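Local coordinates for putative fimbrial associated sortase-like protein (Corynebacterium diphtheriae, PDB 6BWE) that probably acts as a pilus-type sortase, a cysteine transpeptidase that links pilin subunits into pili on the bacterial surface, at residues 78-86 against 141-152; 101-111 against 123-131. The protein carries 2 engineered substitutions. All blocks are in the same frame, centred on the assembly; numbering follows the deposited sequence.

Contact 1 of 2, residues 78-86 against 141-152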
loop_
_atom_site.group_PDB
_atom_site.type_symbol
_atom_site.label_atom_id
_atom_site.label_comp_id
_atom_site.label_asym_id
_atom_site.label_seq_id
_atom_site.Cartn_x
_atom_site.Cartn_y
_atom_site.Cartn_z
ATOM N N ILE A 78 14.965 -11.997 8.100
ATOM C CA ILE A 78 14.966 -11.502 6.720
ATOM C C ILE A 78 16.153 -10.565 6.446
ATOM O O ILE A 78 16.567 -10.431 5.319
ATOM C CB ILE A 78 13.632 -10.869 6.276
ATOM C CG1 ILE A 78 13.205 -9.673 7.125
ATOM C CG2 ILE A 78 12.541 -11.912 6.331
ATOM C CD1 ILE A 78 12.076 -8.858 6.516
ATOM N N ALA A 79 16.652 -9.913 7.485
ATOM C CA ALA A 79 17.791 -9.019 7.416
ATOM C C ALA A 79 18.254 -8.721 8.823
ATOM O O ALA A 79 17.582 -9.043 9.792
ATOM C CB ALA A 79 17.428 -7.714 6.699
ATOM N N SER A 80 19.447 -8.157 8.959
ATOM C CA SER A 80 19.857 -7.663 10.259
ATOM C C SER A 80 20.277 -6.207 10.110
ATOM O O SER A 80 20.563 -5.740 9.004
ATOM C CB SER A 80 20.990 -8.504 10.871
ATOM O OG SER A 80 22.109 -8.501 10.020
ATOM N N ILE A 81 20.269 -5.509 11.229
ATOM C CA ILE A 81 20.577 -4.108 11.265
ATOM C C ILE A 81 21.658 -3.882 12.294
ATOM O O ILE A 81 21.650 -4.510 13.331
ATOM C CB ILE A 81 19.312 -3.264 11.513
ATOM C CG1 ILE A 81 19.594 -1.778 11.352
ATOM C CG2 ILE A 81 18.726 -3.494 12.888
ATOM C CD1 ILE A 81 18.343 -0.954 11.079
ATOM N N SER A 82 22.596 -3.002 11.958
ATOM C CA SER A 82 23.619 -2.512 12.880
ATOM C C SER A 82 23.544 -0.993 12.977
ATOM O O SER A 82 23.509 -0.321 11.959
ATOM C CB SER A 82 25.003 -2.902 12.378
ATOM O OG SER A 82 25.991 -2.399 13.241
ATOM N N ILE A 83 23.525 -0.475 14.211
ATOM C CA ILE A 83 23.476 0.942 14.520
ATOM C C ILE A 83 24.600 1.172 15.549
ATOM O O ILE A 83 24.356 1.183 16.748
ATOM C CB ILE A 83 22.114 1.418 15.052
ATOM C CG1 ILE A 83 20.957 0.938 14.137
ATOM C CG2 ILE A 83 22.094 2.927 15.079
ATOM C CD1 ILE A 83 19.589 1.110 14.752
ATOM N N PRO A 84 25.846 1.293 15.076
ATOM C CA PRO A 84 26.967 1.285 16.024
ATOM C C PRO A 84 26.965 2.401 17.046
ATOM O O PRO A 84 27.440 2.175 18.191
ATOM C CB PRO A 84 28.220 1.407 15.138
ATOM C CG PRO A 84 27.735 1.612 13.769
ATOM C CD PRO A 84 26.302 1.180 13.691
ATOM N N THR A 85 26.407 3.562 16.721
ATOM C CA THR A 85 26.416 4.635 17.720
ATOM C C THR A 85 25.618 4.333 18.985
ATOM O O THR A 85 25.807 5.001 20.009
ATOM C CB THR A 85 25.976 5.993 17.148
ATOM O OG1 THR A 85 24.664 5.903 16.561
ATOM C CG2 THR A 85 26.989 6.467 16.132
ATOM N N ILE A 86 24.684 3.377 18.920
ATOM C CA ILE A 86 23.977 2.914 20.110
ATOM C C ILE A 86 24.263 1.431 20.366
ATOM O O ILE A 86 23.562 0.801 21.150
ATOM C CB ILE A 86 22.449 3.172 20.034
ATOM C CG1 ILE A 86 21.853 2.473 18.808
ATOM C CG2 ILE A 86 22.156 4.661 19.997
ATOM C CD1 ILE A 86 20.351 2.404 18.821
ATOM N N ASP A 141 18.841 7.878 21.198
ATOM C CA ASP A 141 20.205 8.411 21.280
ATOM C C ASP A 141 20.921 8.457 19.930
ATOM O O ASP A 141 22.046 8.922 19.839
ATOM C CB ASP A 141 21.044 7.579 22.274
ATOM C CG ASP A 141 20.529 7.665 23.713
ATOM O OD1 ASP A 141 19.787 8.637 24.024
ATOM O OD2 ASP A 141 20.863 6.761 24.542
ATOM N N VAL A 142 20.257 7.983 18.879
ATOM C CA VAL A 142 20.756 8.082 17.540
ATOM C C VAL A 142 20.639 9.572 17.131
ATOM O O VAL A 142 19.628 10.218 17.380
ATOM C CB VAL A 142 19.939 7.210 16.561
ATOM C CG1 VAL A 142 20.406 7.404 15.147
ATOM C CG2 VAL A 142 20.016 5.736 16.948
ATOM N N LYS A 143 21.703 10.083 16.535
ATOM C CA LYS A 143 21.747 11.456 16.041
ATOM C C LYS A 143 21.800 11.556 14.506
ATOM O O LYS A 143 22.140 10.591 13.804
ATOM C CB LYS A 143 22.988 12.138 16.616
ATOM C CG LYS A 143 22.948 12.312 18.132
ATOM C CD LYS A 143 24.362 12.517 18.675
ATOM C CE LYS A 143 24.475 13.676 19.645
ATOM N NZ LYS A 143 23.612 13.589 20.848
ATOM N N GLU A 144 21.491 12.760 14.019
ATOM C CA GLU A 144 21.631 13.139 12.626
ATOM C C GLU A 144 23.032 12.756 12.136
ATOM O O GLU A 144 24.033 12.901 12.869
ATOM C CB GLU A 144 21.439 14.656 12.443
ATOM C CG GLU A 144 20.056 15.220 12.790
ATOM C CD GLU A 144 18.937 14.701 11.888
ATOM O OE1 GLU A 144 19.259 14.087 10.852
ATOM O OE2 GLU A 144 17.727 14.883 12.212
ATOM N N HIS A 145 23.067 12.221 10.919
ATOM C CA HIS A 145 24.283 11.699 10.269
ATOM C C HIS A 145 24.810 10.358 10.779
ATOM O O HIS A 145 25.749 9.839 10.183
ATOM C CB HIS A 145 25.449 12.714 10.242
ATOM C CG HIS A 145 25.030 14.087 9.845
ATOM N ND1 HIS A 145 24.636 14.403 8.565
ATOM C CD2 HIS A 145 24.928 15.233 10.563
ATOM C CE1 HIS A 145 24.292 15.679 8.514
ATOM N NE2 HIS A 145 24.461 16.203 9.712
ATOM N N ASP A 146 24.235 9.776 11.834
ATOM C CA ASP A 146 24.706 8.457 12.286
ATOM C C ASP A 146 24.465 7.417 11.181
ATOM O O ASP A 146 23.494 7.528 10.447
ATOM C CB ASP A 146 24.004 8.017 13.565
ATOM C CG ASP A 146 24.521 8.746 14.829
ATOM O OD1 ASP A 146 25.462 9.606 14.757
ATOM O OD2 ASP A 146 23.987 8.395 15.914
ATOM N N PRO A 147 25.349 6.423 11.050
ATOM C CA PRO A 147 25.116 5.384 10.054
ATOM C C PRO A 147 24.258 4.214 10.564
ATOM O O PRO A 147 24.284 3.869 11.758
ATOM C CB PRO A 147 26.521 4.893 9.755
ATOM C CG PRO A 147 27.208 5.001 11.065
ATOM C CD PRO A 147 26.679 6.268 11.666
ATOM N N ILE A 148 23.524 3.628 9.637
ATOM C CA ILE A 148 22.717 2.422 9.859
ATOM C C ILE A 148 23.086 1.448 8.755
ATOM O O ILE A 148 23.098 1.847 7.585
ATOM C CB ILE A 148 21.222 2.750 9.758
ATOM C CG1 ILE A 148 20.806 3.703 10.899
ATOM C CG2 ILE A 148 20.371 1.489 9.769
ATOM C CD1 ILE A 148 19.503 4.428 10.607
ATOM N N TYR A 149 23.414 0.201 9.107
ATOM C CA TYR A 149 23.800 -0.813 8.117
ATOM C C TYR A 149 22.774 -1.948 8.088
ATOM O O TYR A 149 22.496 -2.542 9.133
ATOM C CB TYR A 149 25.164 -1.403 8.448
ATOM C CG TYR A 149 26.263 -0.355 8.549
ATOM C CD1 TYR A 149 27.060 -0.045 7.460
ATOM C CD2 TYR A 149 26.458 0.355 9.721
ATOM C CE1 TYR A 149 28.089 0.906 7.551
ATOM C CE2 TYR A 149 27.457 1.317 9.824
ATOM C CZ TYR A 149 28.267 1.596 8.741
ATOM O OH TYR A 149 29.239 2.577 8.857
ATOM N N ILE A 150 22.260 -2.285 6.905
ATOM C CA ILE A 150 21.323 -3.381 6.768
ATOM C C ILE A 150 22.048 -4.468 6.002
ATOM O O ILE A 150 22.582 -4.208 4.931
ATOM C CB ILE A 150 20.033 -2.966 6.031
ATOM C CG1 ILE A 150 19.241 -2.012 6.925
ATOM C CG2 ILE A 150 19.194 -4.214 5.738
ATOM C CD1 ILE A 150 18.060 -1.396 6.262
ATOM N N THR A 151 22.074 -5.668 6.561
ATOM C CA THR A 151 22.626 -6.805 5.860
ATOM C C THR A 151 21.489 -7.713 5.438
ATOM O O THR A 151 20.679 -8.108 6.258
ATOM C CB THR A 151 23.653 -7.541 6.711
ATOM O OG1 THR A 151 24.687 -6.611 7.106
ATOM C CG2 THR A 151 24.301 -8.656 5.937
ATOM N N VAL A 152 21.451 -8.038 4.149
ATOM C CA VAL A 152 20.351 -8.831 3.597
ATOM C C VAL A 152 20.910 -9.670 2.455
ATOM O O VAL A 152 21.613 -9.152 1.572
ATOM C CB VAL A 152 19.146 -7.923 3.197
ATOM C CG1 VAL A 152 19.557 -6.802 2.243
ATOM C CG2 VAL A 152 18.004 -8.727 2.639
HETATM O O HOH W 1 25.196 4.448 14.205
#

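Contact 2 of 2, residues 101-111 against 123-131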
loop_
_atom_site.group_PDB
_atom_site.type_symbol
_atom_site.label_atom_id
_atom_site.label_comp_id
_atom_site.label_asym_id
_atom_site.label_seq_id
_atom_site.Cartn_x
_atom_site.Cartn_y
_atom_site.Cartn_z
ATOM N N LEU A 101 8.135 -9.008 18.206
ATOM C CA LEU A 101 8.682 -7.790 18.779
ATOM C C LEU A 101 9.203 -7.966 20.234
ATOM O O LEU A 101 9.858 -7.075 20.779
ATOM C CB LEU A 101 7.650 -6.673 18.686
ATOM C CG LEU A 101 7.147 -6.383 17.258
ATOM C CD1 LEU A 101 6.056 -5.343 17.345
ATOM C CD2 LEU A 101 8.264 -5.935 16.344
ATOM N N GLU A 102 8.978 -9.130 20.845
ATOM C CA GLU A 102 9.665 -9.479 22.092
ATOM C C GLU A 102 11.081 -9.982 21.832
ATOM O O GLU A 102 11.894 -9.980 22.744
ATOM C CB GLU A 102 8.875 -10.502 22.886
ATOM C CG GLU A 102 7.509 -9.961 23.318
ATOM C CD GLU A 102 6.717 -10.907 24.174
ATOM O OE1 GLU A 102 7.315 -11.833 24.764
ATOM O OE2 GLU A 102 5.477 -10.726 24.266
ATOM N N HIS A 103 11.382 -10.403 20.610
ATOM C CA HIS A 103 12.670 -11.012 20.311
ATOM C C HIS A 103 13.515 -10.351 19.234
ATOM O O HIS A 103 14.658 -10.756 19.016
ATOM C CB HIS A 103 12.447 -12.489 19.956
ATOM C CG HIS A 103 11.767 -13.256 21.032
ATOM N ND1 HIS A 103 12.412 -13.634 22.194
ATOM C CD2 HIS A 103 10.482 -13.671 21.154
ATOM C CE1 HIS A 103 11.557 -14.286 22.965
ATOM N NE2 HIS A 103 10.382 -14.328 22.354
ATOM N N GLY A 104 12.978 -9.359 18.526
ATOM C CA GLY A 104 13.784 -8.626 17.583
ATOM C C GLY A 104 12.955 -7.511 16.961
ATOM O O GLY A 104 11.989 -7.027 17.562
ATOM N N LEU A 105 13.281 -7.168 15.731
ATOM C CA LEU A 105 12.594 -6.104 15.028
ATOM C C LEU A 105 11.607 -6.683 14.050
ATOM O O LEU A 105 11.795 -7.774 13.526
ATOM C CB LEU A 105 13.595 -5.209 14.316
ATOM C CG LEU A 105 14.636 -4.570 15.264
ATOM C CD1 LEU A 105 15.686 -3.844 14.461
ATOM C CD2 LEU A 105 14.005 -3.646 16.307
ATOM N N GLY A 106 10.531 -5.939 13.835
ATOM C CA GLY A 106 9.519 -6.297 12.885
ATOM C C GLY A 106 9.509 -5.395 11.662
ATOM O O GLY A 106 9.598 -4.157 11.769
ATOM N N HIS A 107 9.355 -5.988 10.491
ATOM C CA HIS A 107 9.180 -5.210 9.275
ATOM C C HIS A 107 7.689 -4.912 9.116
ATOM O O HIS A 107 6.870 -5.826 9.232
ATOM C CB HIS A 107 9.735 -5.942 8.054
ATOM C CG HIS A 107 9.357 -5.290 6.770
ATOM N ND1 HIS A 107 8.269 -5.694 6.026
ATOM C CD2 HIS A 107 9.876 -4.207 6.141
ATOM C CE1 HIS A 107 8.149 -4.894 4.973
ATOM N NE2 HIS A 107 9.096 -3.967 5.041
ATOM N N LEU A 108 7.343 -3.643 8.871
ATOM C CA LEU A 108 5.952 -3.255 8.728
ATOM C C LEU A 108 5.415 -3.591 7.338
ATOM O O LEU A 108 5.777 -2.958 6.342
ATOM C CB LEU A 108 5.786 -1.773 9.055
ATOM C CG LEU A 108 4.409 -1.200 9.329
ATOM C CD1 LEU A 108 3.568 -2.035 10.290
ATOM C CD2 LEU A 108 4.574 0.209 9.864
ATOM N N TYR A 109 4.571 -4.613 7.283
ATOM C CA TYR A 109 3.885 -5.003 6.088
ATOM C C TYR A 109 3.172 -3.779 5.470
ATOM O O TYR A 109 2.515 -3.000 6.184
ATOM C CB TYR A 109 2.859 -6.120 6.403
ATOM C CG TYR A 109 2.090 -6.475 5.143
ATOM C CD1 TYR A 109 2.713 -7.143 4.092
ATOM C CD2 TYR A 109 0.768 -6.064 4.987
ATOM C CE1 TYR A 109 2.009 -7.424 2.910
ATOM C CE2 TYR A 109 0.073 -6.326 3.836
ATOM C CZ TYR A 109 0.689 -6.980 2.796
ATOM O OH TYR A 109 -0.069 -7.194 1.670
ATOM N N GLY A 110 3.327 -3.607 4.172
ATOM C CA GLY A 110 2.816 -2.424 3.478
ATOM C C GLY A 110 3.877 -1.395 3.160
ATOM O O GLY A 110 3.564 -0.354 2.551
ATOM N N SER A 111 5.103 -1.646 3.632
ATOM C CA SER A 111 6.273 -0.882 3.256
ATOM C C SER A 111 7.196 -1.834 2.497
ATOM O O SER A 111 7.064 -3.052 2.604
ATOM C CB SER A 111 6.973 -0.267 4.477
ATOM O OG SER A 111 7.556 -1.278 5.331
ATOM N N VAL A 123 9.856 0.323 6.624
ATOM C CA VAL A 123 9.670 0.737 7.986
ATOM C C VAL A 123 9.924 -0.478 8.897
ATOM O O VAL A 123 9.339 -1.547 8.705
ATOM C CB VAL A 123 8.296 1.332 8.197
ATOM C CG1 VAL A 123 8.147 1.758 9.658
ATOM C CG2 VAL A 123 8.098 2.491 7.227
ATOM N N ILE A 124 10.828 -0.294 9.844
ATOM C CA ILE A 124 11.337 -1.356 10.725
ATOM C C ILE A 124 10.999 -0.903 12.139
ATOM O O ILE A 124 11.446 0.186 12.551
ATOM C CB ILE A 124 12.876 -1.486 10.648
ATOM C CG1 ILE A 124 13.373 -1.661 9.223
ATOM C CG2 ILE A 124 13.364 -2.615 11.549
ATOM C CD1 ILE A 124 12.827 -2.825 8.533
ATOM N N THR A 125 10.237 -1.715 12.861
ATOM C CA THR A 125 9.740 -1.390 14.201
ATOM C C THR A 125 10.402 -2.234 15.302
ATOM O O THR A 125 10.715 -3.419 15.100
ATOM C CB THR A 125 8.226 -1.638 14.315
ATOM O OG1 THR A 125 7.985 -3.048 14.441
ATOM C CG2 THR A 125 7.480 -1.064 13.116
ATOM N N GLY A 126 10.586 -1.638 16.472
ATOM C CA GLY A 126 11.072 -2.372 17.640
ATOM C C GLY A 126 10.522 -1.747 18.904
ATOM O O GLY A 126 10.159 -0.542 18.931
ATOM N N HIS A 127 10.557 -2.534 19.964
ATOM C CA HIS A 127 10.013 -2.125 21.247
ATOM C C HIS A 127 11.083 -1.398 22.023
ATOM O O HIS A 127 12.279 -1.676 21.875
ATOM C CB HIS A 127 9.525 -3.309 22.094
ATOM C CG HIS A 127 8.113 -3.714 21.829
ATOM N ND1 HIS A 127 7.162 -2.850 21.322
ATOM C CD2 HIS A 127 7.487 -4.908 21.979
ATOM C CE1 HIS A 127 6.017 -3.490 21.164
ATOM N NE2 HIS A 127 6.182 -4.736 21.570
ATOM N N SER A 128 10.600 -0.489 22.864
ATOM C CA SER A 128 11.358 0.138 23.928
ATOM C C SER A 128 10.667 -0.185 25.260
ATOM O O SER A 128 9.423 -0.186 25.343
ATOM C CB SER A 128 11.362 1.650 23.738
ATOM O OG SER A 128 12.207 2.004 22.691
ATOM N N GLY A 129 11.478 -0.468 26.284
ATOM C CA GLY A 129 10.977 -0.670 27.655
ATOM C C GLY A 129 10.868 -2.086 28.184
ATOM O O GLY A 129 10.702 -2.265 29.396
ATOM N N LEU A 130 10.975 -3.088 27.313
ATOM C CA LEU A 130 10.842 -4.484 27.726
ATOM C C LEU A 130 12.030 -4.844 28.612
ATOM O O LEU A 130 13.173 -4.766 28.175
ATOM C CB LEU A 130 10.766 -5.421 26.523
ATOM C CG LEU A 130 9.407 -5.545 25.826
ATOM C CD1 LEU A 130 8.802 -4.218 25.375
ATOM C CD2 LEU A 130 9.572 -6.475 24.636
ATOM N N ALA A 131 11.743 -5.235 29.852
ATOM C CA ALA A 131 12.762 -5.391 30.887
ATOM C C ALA A 131 13.840 -6.410 30.577
ATOM O O ALA A 131 14.995 -6.204 30.950
ATOM C CB ALA A 131 12.095 -5.719 32.218
HETATM O O HOH W 2 11.069 -5.238 19.341
#

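Contact 1 of 2, residues 78-86 against 141-152
The flat groups of Tyr-149 and Asp-146 meet residues 82-85 in different ways. The Tyr-149 ring offers its edge: Ser-82 O and Pro-84 CG both lie near the ring plane, with Pro-84 CG 4.0 Å from Tyr-149 CE2, and the proline and tyrosine side chains cross at about a right angle. The tyrosine hydroxyl is held beyond the two segments, by Asp-212 and Asn-214 of the C-terminal tail. The Asp-146 carboxylate is used from its two faces instead. Thr-85 OG1 donates to Asp-146 OD2 over 2.7 Å from one side, 62° out of the plane, and Lys-143 N donates to the same oxygen from the opposite side, so one atom ties Thr-85 to the type II turn 143-146. A water joins Thr-85 N to Pro-147 O nearby.

Strands 78-83 and 147-152 run antiparallel here, a seam at which the first strand of the sortase beta-barrel pairs with one that comes much later in the chain. Ser-80 with Thr-151 and Ser-82 with Tyr-149 are hydrogen-bonded pairs; Ile-81 with Ile-150 is the non-hydrogen-bonded pair between them. On the face carrying Ile-81 and Ile-150, CG1 of Ile-81 swings anti to the backbone N (chi1 -172°) and sends CD1 to Ile-148 CG2, a tight 3.4 Å. Leu-186 of strand 183-187 packs against both of these side chains. Where strand 78-83 ends, Val-142 CG2 touches Ile-83 CG2 at 4.0 Å and, past it, Ile-86 CD1 at 3.8 Å.

Contact 2 of 2, residues 101-111 against 123-131
Leu-101 lies against the ring of His-127, its CB over one face at 4.0 Å from the centroid and 28° off the ring normal, a CH-pi contact. His-127 is the predicted proton donor/acceptor of the sortase active site, and it lies just past strand 123-125, after Gly-126; that strand pairs antiparallel with strand 105-107 in the sortase beta-barrel. Helix 98-103 thus borders the histidine, while the next residue, Ser-128, bonds through its N to the hydroxyl oxygen OD of the S-hydroxycysteine at position 189.

Leu-101 also extends over the strand pair. With CG anti to the carbonyl carbon (chi1 -57°), its CD2 reaches Thr-125 OG1 at 3.5 Å and occupies the place a CB on Gly-106 would need. Gly-106 and Thr-125 form a hydrogen-bonded pair, and Thr-125 OG1 adds a weak bond to Gly-106 O. On the other face, the Leu-105 and Ile-124 side chains cross at about a right angle, CB to CG2 3.8 Å. Leu-105 CD2 packs against Gly-126 CA, where no side chain intervenes. The His-107 ring turns an edge to Ile-124, His-107 CD2 lying 4.0 Å from Ile-124 CD1; Tyr-64 OH and Ala-112 O hold its two nitrogens and so fix its rotation. Back on the Thr-125 side, Leu-108 and Val-123 lie side by side and point the same way.

At the turn end of the pair, Ser-111 OG donates to Leu-108 O across the type II turn 108-111 and accepts from Val-123 N at 3.1 Å. Near His-127, one water donates to Leu-101 O and to Gly-104 O and accepts from His-127 N at 2.8 Å.

After the N-terminal helices 24-39 and 59-66, the chain enters the barrel at strand 77-83, which carries most of the first segment of contact 1. It returns through strand 88-94 and passes helix 98-103 to strand 105-107. Contact 2 then closes the short excursion 112-122 by pairing that strand with 123-125. Only after the loop bearing His-127 does the chain reach 141-152 and close contact 1, so contact 2 is nested inside a loop of 54 residues. The two lie on one sheet, their centres about 14 Å apart, with strand 88-94 between 77-83 and 105-107. They touch directly, Ile-81 CG2 lying 3.4 Å from Leu-105 CD1.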